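Local coordinates for protein TatD-related deoxyribonuclease (Thermotoga maritima, PDB 1J6O) that probably acts as a metal-dependent deoxyribonuclease of the TatD family, hydrolysing ester bonds in DNA, at residues F43-S54 with R66-D77; Y144-R152 with W172-F181. All blocks are in the same frame, centred on the assembly; numbering follows the deposited sequence.

Contact 1: residues F43-S54 with R66-D77; sequences FVVNVGVNLEDS and RIFCSVGVHPHD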
loop_
_atom_site.group_PDB
_atom_site.type_symbol
_atom_site.label_atom_id
_atom_site.label_comp_id
_atom_site.label_asym_id
_atom_site.label_seq_id
_atom_site.Cartn_x
_atom_site.Cartn_y
_atom_site.Cartn_z
ATOM N N PHE A 43 -12.151 -1.788 -5.764
ATOM C CA PHE A 43 -11.238 -0.807 -6.361
ATOM C C PHE A 43 -9.853 -1.162 -5.937
ATOM O O PHE A 43 -9.655 -2.030 -5.067
ATOM C CB PHE A 43 -11.543 0.679 -5.986
ATOM C CG PHE A 43 -11.211 1.078 -4.554
ATOM C CD1 PHE A 43 -12.160 0.947 -3.544
ATOM C CD2 PHE A 43 -9.973 1.660 -4.235
ATOM C CE1 PHE A 43 -11.888 1.388 -2.248
ATOM C CE2 PHE A 43 -9.694 2.105 -2.948
ATOM C CZ PHE A 43 -10.635 1.975 -1.954
ATOM N N VAL A 44 -8.876 -0.565 -6.598
ATOM C CA VAL A 44 -7.502 -0.851 -6.216
ATOM C C VAL A 44 -6.755 0.467 -6.186
ATOM O O VAL A 44 -7.155 1.438 -6.859
ATOM C CB VAL A 44 -6.757 -1.817 -7.207
ATOM C CG1 VAL A 44 -7.632 -3.009 -7.572
ATOM C CG2 VAL A 44 -6.249 -1.051 -8.408
ATOM N N VAL A 45 -5.696 0.519 -5.385
ATOM C CA VAL A 45 -4.909 1.739 -5.313
ATOM C C VAL A 45 -3.622 1.318 -6.035
ATOM O O VAL A 45 -2.886 0.468 -5.530
ATOM C CB VAL A 45 -4.566 2.135 -3.891
ATOM C CG1 VAL A 45 -3.614 3.367 -3.937
ATOM C CG2 VAL A 45 -5.854 2.458 -3.101
ATOM N N ASN A 46 -3.400 1.884 -7.223
ATOM C CA ASN A 46 -2.222 1.565 -8.039
ATOM C C ASN A 46 -1.108 2.539 -7.678
ATOM O O ASN A 46 -1.232 3.735 -7.844
ATOM C CB ASN A 46 -2.601 1.640 -9.504
ATOM C CG ASN A 46 -1.745 0.771 -10.338
ATOM O OD1 ASN A 46 -1.843 -0.464 -10.280
ATOM N ND2 ASN A 46 -0.873 1.390 -11.112
ATOM N N VAL A 47 0.005 1.969 -7.247
ATOM C CA VAL A 47 1.164 2.703 -6.793
ATOM C C VAL A 47 2.392 2.886 -7.670
ATOM O O VAL A 47 2.932 1.913 -8.181
ATOM C CB VAL A 47 1.635 2.017 -5.472
ATOM C CG1 VAL A 47 2.604 2.897 -4.742
ATOM C CG2 VAL A 47 0.412 1.716 -4.564
ATOM N N GLY A 48 2.874 4.121 -7.739
ATOM C CA GLY A 48 4.068 4.421 -8.542
ATOM C C GLY A 48 5.330 4.288 -7.709
ATOM O O GLY A 48 5.249 4.355 -6.474
ATOM N N VAL A 49 6.491 4.060 -8.344
ATOM C CA VAL A 49 7.731 3.928 -7.556
ATOM C C VAL A 49 8.821 4.980 -7.855
ATOM O O VAL A 49 9.887 4.983 -7.224
ATOM C CB VAL A 49 8.337 2.490 -7.644
ATOM C CG1 VAL A 49 7.321 1.483 -7.037
ATOM C CG2 VAL A 49 8.667 2.110 -9.089
ATOM N N ASN A 50 8.545 5.867 -8.809
ATOM C CA ASN A 50 9.474 6.931 -9.168
ATOM C C ASN A 50 8.703 7.874 -10.070
ATOM O O ASN A 50 7.524 7.650 -10.327
ATOM C CB ASN A 50 10.769 6.410 -9.819
ATOM C CG ASN A 50 10.534 5.615 -11.092
ATOM O OD1 ASN A 50 9.842 6.054 -12.003
ATOM N ND2 ASN A 50 11.151 4.448 -11.162
ATOM N N LEU A 51 9.319 8.946 -10.528
ATOM C CA LEU A 51 8.589 9.869 -11.380
ATOM C C LEU A 51 8.027 9.284 -12.671
ATOM O O LEU A 51 6.847 9.486 -12.979
ATOM C CB LEU A 51 9.465 11.098 -11.708
ATOM C CG LEU A 51 9.328 12.364 -10.849
ATOM C CD1 LEU A 51 8.912 12.041 -9.452
ATOM C CD2 LEU A 51 10.650 13.167 -10.891
ATOM N N GLU A 52 8.853 8.577 -13.434
ATOM C CA GLU A 52 8.373 8.000 -14.695
ATOM C C GLU A 52 7.309 6.939 -14.455
ATOM O O GLU A 52 6.311 6.848 -15.180
ATOM C CB GLU A 52 9.521 7.353 -15.473
ATOM C CG GLU A 52 10.601 8.304 -15.952
ATOM C CD GLU A 52 11.305 9.017 -14.810
ATOM O OE1 GLU A 52 11.712 8.342 -13.825
ATOM O OE2 GLU A 52 11.453 10.258 -14.907
ATOM N N ASP A 53 7.561 6.104 -13.460
ATOM C CA ASP A 53 6.629 5.044 -13.133
ATOM C C ASP A 53 5.303 5.590 -12.571
ATOM O O ASP A 53 4.200 5.043 -12.842
ATOM C CB ASP A 53 7.321 4.075 -12.165
ATOM C CG ASP A 53 6.468 2.876 -11.869
ATOM O OD1 ASP A 53 6.422 1.942 -12.715
ATOM O OD2 ASP A 53 5.828 2.889 -10.797
ATOM N N SER A 54 5.392 6.669 -11.801
ATOM C CA SER A 54 4.181 7.244 -11.249
ATOM C C SER A 54 3.319 7.785 -12.380
ATOM O O SER A 54 2.079 7.714 -12.310
ATOM C CB SER A 54 4.504 8.355 -10.247
ATOM O OG SER A 54 5.005 7.803 -9.041
ATOM N N ARG A 66 -12.345 1.847 -11.419
ATOM C CA ARG A 66 -11.947 1.105 -10.216
ATOM C C ARG A 66 -10.494 1.215 -9.800
ATOM O O ARG A 66 -10.065 0.572 -8.819
ATOM C CB ARG A 66 -12.306 -0.368 -10.373
ATOM C CG ARG A 66 -13.815 -0.562 -10.472
ATOM C CD ARG A 66 -14.184 -2.024 -10.508
ATOM N NE ARG A 66 -15.642 -2.140 -10.599
ATOM C CZ ARG A 66 -16.396 -2.852 -9.771
ATOM N NH1 ARG A 66 -15.849 -3.542 -8.772
ATOM N NH2 ARG A 66 -17.717 -2.838 -9.918
ATOM N N ILE A 67 -9.742 2.046 -10.517
ATOM C CA ILE A 67 -8.337 2.222 -10.185
ATOM C C ILE A 67 -8.051 3.671 -9.778
ATOM O O ILE A 67 -8.457 4.609 -10.480
ATOM C CB ILE A 67 -7.441 1.883 -11.388
ATOM C CG1 ILE A 67 -7.660 0.411 -11.811
ATOM C CG2 ILE A 67 -5.978 2.063 -11.006
ATOM C CD1 ILE A 67 -6.922 0.073 -13.107
ATOM N N PHE A 68 -7.410 3.834 -8.621
ATOM C CA PHE A 68 -7.040 5.150 -8.110
ATOM C C PHE A 68 -5.524 5.068 -8.103
ATOM O O PHE A 68 -4.955 3.966 -8.178
ATOM C CB PHE A 68 -7.628 5.418 -6.728
ATOM C CG PHE A 68 -9.116 5.509 -6.770
ATOM C CD1 PHE A 68 -9.899 4.357 -6.673
ATOM C CD2 PHE A 68 -9.728 6.730 -7.036
ATOM C CE1 PHE A 68 -11.296 4.416 -6.845
ATOM C CE2 PHE A 68 -11.120 6.810 -7.210
ATOM C CZ PHE A 68 -11.898 5.647 -7.113
ATOM N N CYS A 69 -4.874 6.213 -7.945
ATOM C CA CYS A 69 -3.422 6.270 -7.972
ATOM C C CYS A 69 -2.661 6.868 -6.779
ATOM O O CYS A 69 -3.191 7.712 -6.066
ATOM C CB CYS A 69 -3.092 7.110 -9.230
ATOM S SG CYS A 69 -1.379 7.377 -9.705
ATOM N N SER A 70 -1.432 6.384 -6.557
ATOM C CA SER A 70 -0.580 6.897 -5.484
ATOM C C SER A 70 0.686 7.238 -6.257
ATOM O O SER A 70 1.164 6.411 -7.056
ATOM C CB SER A 70 -0.235 5.850 -4.423
ATOM O OG SER A 70 0.514 6.459 -3.381
ATOM N N VAL A 71 1.239 8.429 -6.036
ATOM C CA VAL A 71 2.460 8.820 -6.743
ATOM C C VAL A 71 3.559 9.062 -5.726
ATOM O O VAL A 71 3.309 9.592 -4.626
ATOM C CB VAL A 71 2.259 10.099 -7.606
ATOM C CG1 VAL A 71 1.172 9.844 -8.655
ATOM C CG2 VAL A 71 1.875 11.319 -6.727
ATOM N N GLY A 72 4.771 8.664 -6.093
ATOM C CA GLY A 72 5.897 8.839 -5.189
ATOM C C GLY A 72 7.178 8.226 -5.715
ATOM O O GLY A 72 7.252 7.727 -6.851
ATOM N N VAL A 73 8.192 8.286 -4.864
ATOM C CA VAL A 73 9.497 7.761 -5.177
ATOM C C VAL A 73 9.908 6.825 -4.065
ATOM O O VAL A 73 10.055 7.225 -2.895
ATOM C CB VAL A 73 10.535 8.913 -5.306
ATOM C CG1 VAL A 73 11.900 8.342 -5.649
ATOM C CG2 VAL A 73 10.101 9.878 -6.399
ATOM N N HIS A 74 10.130 5.587 -4.465
ATOM C CA HIS A 74 10.530 4.484 -3.590
ATOM C C HIS A 74 11.936 4.753 -3.030
ATOM O O HIS A 74 12.754 5.395 -3.671
ATOM C CB HIS A 74 10.485 3.207 -4.454
ATOM C CG HIS A 74 10.694 1.917 -3.712
ATOM N ND1 HIS A 74 11.922 1.526 -3.215
ATOM C CD2 HIS A 74 9.842 0.889 -3.458
ATOM C CE1 HIS A 74 11.816 0.319 -2.685
ATOM N NE2 HIS A 74 10.565 -0.092 -2.821
ATOM N N PRO A 75 12.229 4.258 -1.824
ATOM C CA PRO A 75 13.576 4.532 -1.303
ATOM C C PRO A 75 14.715 4.032 -2.205
ATOM O O PRO A 75 15.795 4.636 -2.241
ATOM C CB PRO A 75 13.564 3.876 0.097
ATOM C CG PRO A 75 12.452 2.858 0.027
ATOM C CD PRO A 75 11.393 3.559 -0.830
ATOM N N HIS A 76 14.486 2.950 -2.949
ATOM C CA HIS A 76 15.546 2.453 -3.813
ATOM C C HIS A 76 15.920 3.530 -4.821
ATOM O O HIS A 76 17.090 3.704 -5.144
ATOM C CB HIS A 76 15.113 1.175 -4.560
ATOM C CG HIS A 76 14.956 -0.029 -3.681
ATOM N ND1 HIS A 76 15.227 -0.217 -2.367
ATOM C CD2 HIS A 76 14.457 -1.231 -4.145
ATOM C CE1 HIS A 76 14.886 -1.513 -2.064
ATOM N NE2 HIS A 76 14.422 -2.102 -3.153
ATOM N N ASP A 77 14.923 4.279 -5.279
ATOM C CA ASP A 77 15.140 5.331 -6.252
ATOM C C ASP A 77 15.489 6.700 -5.642
ATOM O O ASP A 77 15.548 7.691 -6.371
ATOM C CB ASP A 77 13.866 5.497 -7.132
ATOM C CG ASP A 77 13.284 4.152 -7.691
ATOM O OD1 ASP A 77 12.799 3.282 -6.911
ATOM O OD2 ASP A 77 13.259 3.977 -8.935
#
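Phe43 places CG between its backbone N and carbonyl carbon (chi1 72°), and Phe68 holds its CG beside the backbone N; the edge of the Phe68 ring thereby meets the face of Phe43 in an offset edge-to-face pair, planes at 88°. The pair lies near the N-terminal ends of the parallel strands 41-47 and 67-71, joined through helix 51-61 as a beta-alpha-beta unit of a TIM-barrel-type fold. Backbone bonds alternate along the strands, from Val44 N to Arg66 O (2.8 Å) up to Gly48 N on Ser70 O (2.9 Å). Beside them, Ile67 CG2 packs on Asn46 CB at 3.7 Å, while the amide of Asn46 is bound to Leu20 and Ser57.

Past the strands, the loops and the first turn of helix 51-61 stay joined. His74 N donates almost straight (177°) to Val49 O, although it comes from above the carbonyl plane; the His74 side chain lies next to Glu103 and His139, predicted metal ligands. Ser54 OG has a double role, accepting from Gly72 N at 3.1 Å and donating to Asn50 O. Asn50 is the N-cap of helix 51-61: its OD1 receives Asp53 N at 2.7 Å. The other branch of the same amide, ND2, donates within its own plane to Asp77 OD2 (3.1 Å), which it meets from above the carboxylate plane.

Contact 2: residues Y144-R152 with W172-F181; sequences YSEAYEILR and WAKKFIDLGF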
loop_
_atom_site.group_PDB
_atom_site.type_symbol
_atom_site.label_atom_id
_atom_site.label_comp_id
_atom_site.label_asym_id
_atom_site.label_seq_id
_atom_site.Cartn_x
_atom_site.Cartn_y
_atom_site.Cartn_z
ATOM N N TYR A 144 11.954 0.034 10.869
ATOM C CA TYR A 144 10.798 0.494 11.625
ATOM C C TYR A 144 11.117 1.571 12.646
ATOM O O TYR A 144 10.420 2.569 12.723
ATOM C CB TYR A 144 10.082 -0.703 12.265
ATOM C CG TYR A 144 9.300 -1.475 11.226
ATOM C CD1 TYR A 144 8.008 -1.079 10.870
ATOM C CD2 TYR A 144 9.882 -2.534 10.526
ATOM C CE1 TYR A 144 7.310 -1.717 9.830
ATOM C CE2 TYR A 144 9.190 -3.184 9.470
ATOM C CZ TYR A 144 7.905 -2.758 9.131
ATOM O OH TYR A 144 7.238 -3.319 8.062
ATOM N N SER A 145 12.184 1.391 13.422
ATOM C CA SER A 145 12.527 2.401 14.410
ATOM C C SER A 145 12.857 3.728 13.742
ATOM O O SER A 145 12.429 4.784 14.201
ATOM C CB SER A 145 13.738 1.962 15.254
ATOM O OG SER A 145 14.159 3.023 16.116
ATOM N N GLU A 146 13.617 3.674 12.657
ATOM C CA GLU A 146 13.992 4.899 11.966
ATOM C C GLU A 146 12.810 5.600 11.306
ATOM O O GLU A 146 12.695 6.835 11.350
ATOM C CB GLU A 146 15.100 4.603 10.942
ATOM C CG GLU A 146 16.444 4.147 11.565
ATOM C CD GLU A 146 16.571 2.629 11.768
ATOM O OE1 GLU A 146 15.538 1.923 11.860
ATOM O OE2 GLU A 146 17.732 2.143 11.850
ATOM N N ALA A 147 11.923 4.813 10.708
ATOM C CA ALA A 147 10.762 5.393 10.055
ATOM C C ALA A 147 9.855 5.978 11.142
ATOM O O ALA A 147 9.339 7.084 10.992
ATOM C CB ALA A 147 10.032 4.324 9.248
ATOM N N TYR A 148 9.671 5.245 12.238
ATOM C CA TYR A 148 8.817 5.741 13.323
ATOM C C TYR A 148 9.287 7.121 13.786
ATOM O O TYR A 148 8.495 8.058 13.869
ATOM C CB TYR A 148 8.839 4.792 14.517
ATOM C CG TYR A 148 7.909 5.235 15.625
ATOM C CD1 TYR A 148 6.518 5.105 15.494
ATOM C CD2 TYR A 148 8.413 5.763 16.815
ATOM C CE1 TYR A 148 5.650 5.487 16.536
ATOM C CE2 TYR A 148 7.559 6.145 17.854
ATOM C CZ TYR A 148 6.183 6.005 17.710
ATOM O OH TYR A 148 5.341 6.405 18.734
ATOM N N GLU A 149 10.575 7.237 14.102
ATOM C CA GLU A 149 11.142 8.507 14.552
ATOM C C GLU A 149 10.822 9.635 13.565
ATOM O O GLU A 149 10.414 10.728 13.956
ATOM C CB GLU A 149 12.664 8.388 14.694
ATOM C CG GLU A 149 13.156 7.783 16.000
ATOM C CD GLU A 149 12.917 8.696 17.200
ATOM O OE1 GLU A 149 13.127 9.924 17.067
ATOM O OE2 GLU A 149 12.538 8.180 18.274
ATOM N N ILE A 150 11.009 9.368 12.277
ATOM C CA ILE A 150 10.739 10.374 11.260
ATOM C C ILE A 150 9.264 10.771 11.186
ATOM O O ILE A 150 8.923 11.946 11.191
ATOM C CB ILE A 150 11.185 9.865 9.880
ATOM C CG1 ILE A 150 12.717 9.771 9.849
ATOM C CG2 ILE A 150 10.685 10.792 8.784
ATOM C CD1 ILE A 150 13.277 9.216 8.526
ATOM N N LEU A 151 8.388 9.783 11.124
ATOM C CA LEU A 151 6.954 10.072 11.045
ATOM C C LEU A 151 6.416 10.846 12.250
ATOM O O LEU A 151 5.701 11.838 12.096
ATOM C CB LEU A 151 6.188 8.758 10.862
ATOM C CG LEU A 151 6.403 8.145 9.469
ATOM C CD1 LEU A 151 6.101 6.659 9.444
ATOM C CD2 LEU A 151 5.541 8.901 8.481
ATOM N N ARG A 152 6.783 10.413 13.450
ATOM C CA ARG A 152 6.305 11.096 14.642
ATOM C C ARG A 152 6.898 12.492 14.758
ATOM O O ARG A 152 6.371 13.339 15.475
ATOM C CB ARG A 152 6.620 10.270 15.898
ATOM C CG ARG A 152 8.090 10.185 16.291
ATOM C CD ARG A 152 8.226 9.649 17.727
ATOM N NE ARG A 152 9.575 9.767 18.293
ATOM C CZ ARG A 152 10.361 10.838 18.155
ATOM N NH1 ARG A 152 9.947 11.894 17.457
ATOM N NH2 ARG A 152 11.559 10.863 18.733
ATOM N N TRP A 172 5.785 -3.127 17.366
ATOM C CA TRP A 172 5.935 -2.076 16.350
ATOM C C TRP A 172 4.576 -1.782 15.708
ATOM O O TRP A 172 4.253 -0.637 15.375
ATOM C CB TRP A 172 6.951 -2.510 15.288
ATOM C CG TRP A 172 8.341 -2.076 15.649
ATOM C CD1 TRP A 172 9.457 -2.853 15.730
ATOM C CD2 TRP A 172 8.732 -0.759 16.033
ATOM N NE1 TRP A 172 10.532 -2.092 16.151
ATOM C CE2 TRP A 172 10.110 -0.801 16.338
ATOM C CE3 TRP A 172 8.049 0.463 16.142
ATOM C CZ2 TRP A 172 10.818 0.326 16.757
ATOM C CZ3 TRP A 172 8.748 1.582 16.555
ATOM C CH2 TRP A 172 10.124 1.505 16.855
ATOM N N ALA A 173 3.775 -2.824 15.549
ATOM C CA ALA A 173 2.454 -2.649 14.948
ATOM C C ALA A 173 1.671 -1.663 15.797
ATOM O O ALA A 173 1.063 -0.709 15.292
ATOM C CB ALA A 173 1.731 -4.008 14.893
ATOM N N LYS A 174 1.690 -1.891 17.109
ATOM C CA LYS A 174 0.979 -1.018 18.018
ATOM C C LYS A 174 1.501 0.413 17.948
ATOM O O LYS A 174 0.729 1.367 17.968
ATOM C CB LYS A 174 1.076 -1.559 19.451
ATOM C CG LYS A 174 0.320 -0.715 20.458
ATOM C CD LYS A 174 -0.180 -1.571 21.613
ATOM C CE LYS A 174 -0.634 -0.682 22.748
ATOM N NZ LYS A 174 0.490 0.248 23.074
ATOM N N LYS A 175 2.814 0.572 17.846
ATOM C CA LYS A 175 3.384 1.911 17.773
ATOM C C LYS A 175 2.875 2.682 16.561
ATOM O O LYS A 175 2.566 3.867 16.660
ATOM C CB LYS A 175 4.913 1.839 17.716
ATOM C CG LYS A 175 5.571 1.259 18.972
ATOM C CD LYS A 175 5.630 2.251 20.131
ATOM C CE LYS A 175 6.655 3.356 19.903
ATOM N NZ LYS A 175 6.984 4.076 21.189
ATOM N N PHE A 176 2.792 2.010 15.417
ATOM C CA PHE A 176 2.320 2.678 14.211
ATOM C C PHE A 176 0.816 2.883 14.244
ATOM O O PHE A 176 0.304 3.925 13.814
ATOM C CB PHE A 176 2.768 1.887 12.986
ATOM C CG PHE A 176 4.182 2.182 12.591
ATOM C CD1 PHE A 176 4.468 3.283 11.785
ATOM C CD2 PHE A 176 5.235 1.396 13.063
ATOM C CE1 PHE A 176 5.799 3.598 11.447
ATOM C CE2 PHE A 176 6.566 1.701 12.735
ATOM C CZ PHE A 176 6.844 2.814 11.919
ATOM N N ILE A 177 0.102 1.895 14.765
ATOM C CA ILE A 177 -1.348 2.033 14.848
ATOM C C ILE A 177 -1.628 3.244 15.749
ATOM O O ILE A 177 -2.497 4.078 15.453
ATOM C CB ILE A 177 -1.977 0.783 15.455
ATOM C CG1 ILE A 177 -1.984 -0.330 14.404
ATOM C CG2 ILE A 177 -3.382 1.091 15.995
ATOM C CD1 ILE A 177 -2.520 -1.605 14.929
ATOM N N ASP A 178 -0.869 3.368 16.835
ATOM C CA ASP A 178 -1.089 4.496 17.725
ATOM C C ASP A 178 -0.791 5.825 17.068
ATOM O O ASP A 178 -1.355 6.834 17.453
ATOM C CB ASP A 178 -0.277 4.354 19.013
ATOM C CG ASP A 178 -0.859 3.317 19.945
ATOM O OD1 ASP A 178 -2.068 2.994 19.792
ATOM O OD2 ASP A 178 -0.115 2.833 20.832
ATOM N N LEU A 179 0.086 5.830 16.065
ATOM C CA LEU A 179 0.428 7.069 15.365
ATOM C C LEU A 179 -0.705 7.408 14.397
ATOM O O LEU A 179 -0.782 8.531 13.878
ATOM C CB LEU A 179 1.749 6.897 14.594
ATOM C CG LEU A 179 2.487 8.107 14.018
ATOM C CD1 LEU A 179 2.653 9.176 15.081
ATOM C CD2 LEU A 179 3.869 7.659 13.513
ATOM N N GLY A 180 -1.582 6.434 14.151
ATOM C CA GLY A 180 -2.696 6.677 13.246
ATOM C C GLY A 180 -2.672 5.959 11.895
ATOM O O GLY A 180 -3.511 6.215 11.033
ATOM N N PHE A 181 -1.712 5.068 11.707
ATOM C CA PHE A 181 -1.617 4.331 10.449
ATOM C C PHE A 181 -2.336 3.028 10.546
ATOM O O PHE A 181 -2.602 2.562 11.643
ATOM C CB PHE A 181 -0.162 3.997 10.147
ATOM C CG PHE A 181 0.608 5.136 9.629
ATOM C CD1 PHE A 181 1.246 6.016 10.500
ATOM C CD2 PHE A 181 0.676 5.370 8.268
ATOM C CE1 PHE A 181 1.943 7.124 10.000
ATOM C CE2 PHE A 181 1.362 6.456 7.768
ATOM C CZ PHE A 181 1.998 7.343 8.632
HETATM O O HOH W 1 2.973 5.549 18.786
#
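Helices 144-153 and 170-179 pack side by side on the outside of the barrel through an aromatic cluster of Tyr144, Tyr148, Trp172 and Phe176. Their segments run nearly parallel, 15° between directions, with axes 11.1 Å apart at closest approach, a separation filled by large rings.

Tyr148 is a knob in a hole made by Trp172, Lys175, Phe176 and Leu179. Its ring extends across to the second helix because chi1 of -177° sets CG opposite the backbone N, and it turns an edge to the face of Phe176, centroids 5.6 Å apart. Lys175, bent at chi2 and chi3, brings CE to 3.5 Å from Tyr148 CZ. At the phenol end a water in the ring plane links Tyr148 OH to Lys175 O, to which it donates, so the hydroxyl is tied to the opposite backbone.

The indole of Trp172 receives Tyr144 CB over its five-membered ring, a CH-pi contact 3.9 Å from the centroid and almost on the ring normal, while CH2 reaches Ser145 CA at 3.5 Å. Were Trp172 an alanine, Tyr144 CB would probably lose the ring face it sits over, Ser145 its cover, and a gap would open beside Tyr148.

Further along, Leu151 divides its branches: CD1 lies 3.7 Å from CE1 at the edge of the Phe176 ring and CD2 touches Phe181 CZ. Leu179 CD2 lies 3.7 Å from Leu151 CB. Gly180, with positive phi, closes helix 170-179 in a Schellman motif and leads on to Phe181.

Beneath the pair, Ala147 and Phe176 rest on Ile140 of strand 136-141; Leu151 also touches helix 115-132, and Ala173 on the far flank packs against helix 195-204.

In the fold
Contact 1 belongs to the interior and contact 2 to the outer layer: their centres lie about 9 and 16 Å from the centre of the chain, and 15 of the 20 touching residues are buried in the first against 5 of 11 in the second. They share no element, and their nearest atoms are about 10 Å apart. The chemistry follows this placement. Residues 43-54 and 66-77 are joined mainly through backbone hydrogen bonds, with two more made by the side chains of Ser54 and Asn50, burying 817 Å², and reach the predicted metal site. Residues 144-152 and 172-181 bury 564 Å² by ring and aliphatic packing, without a direct polar bond between the two helices.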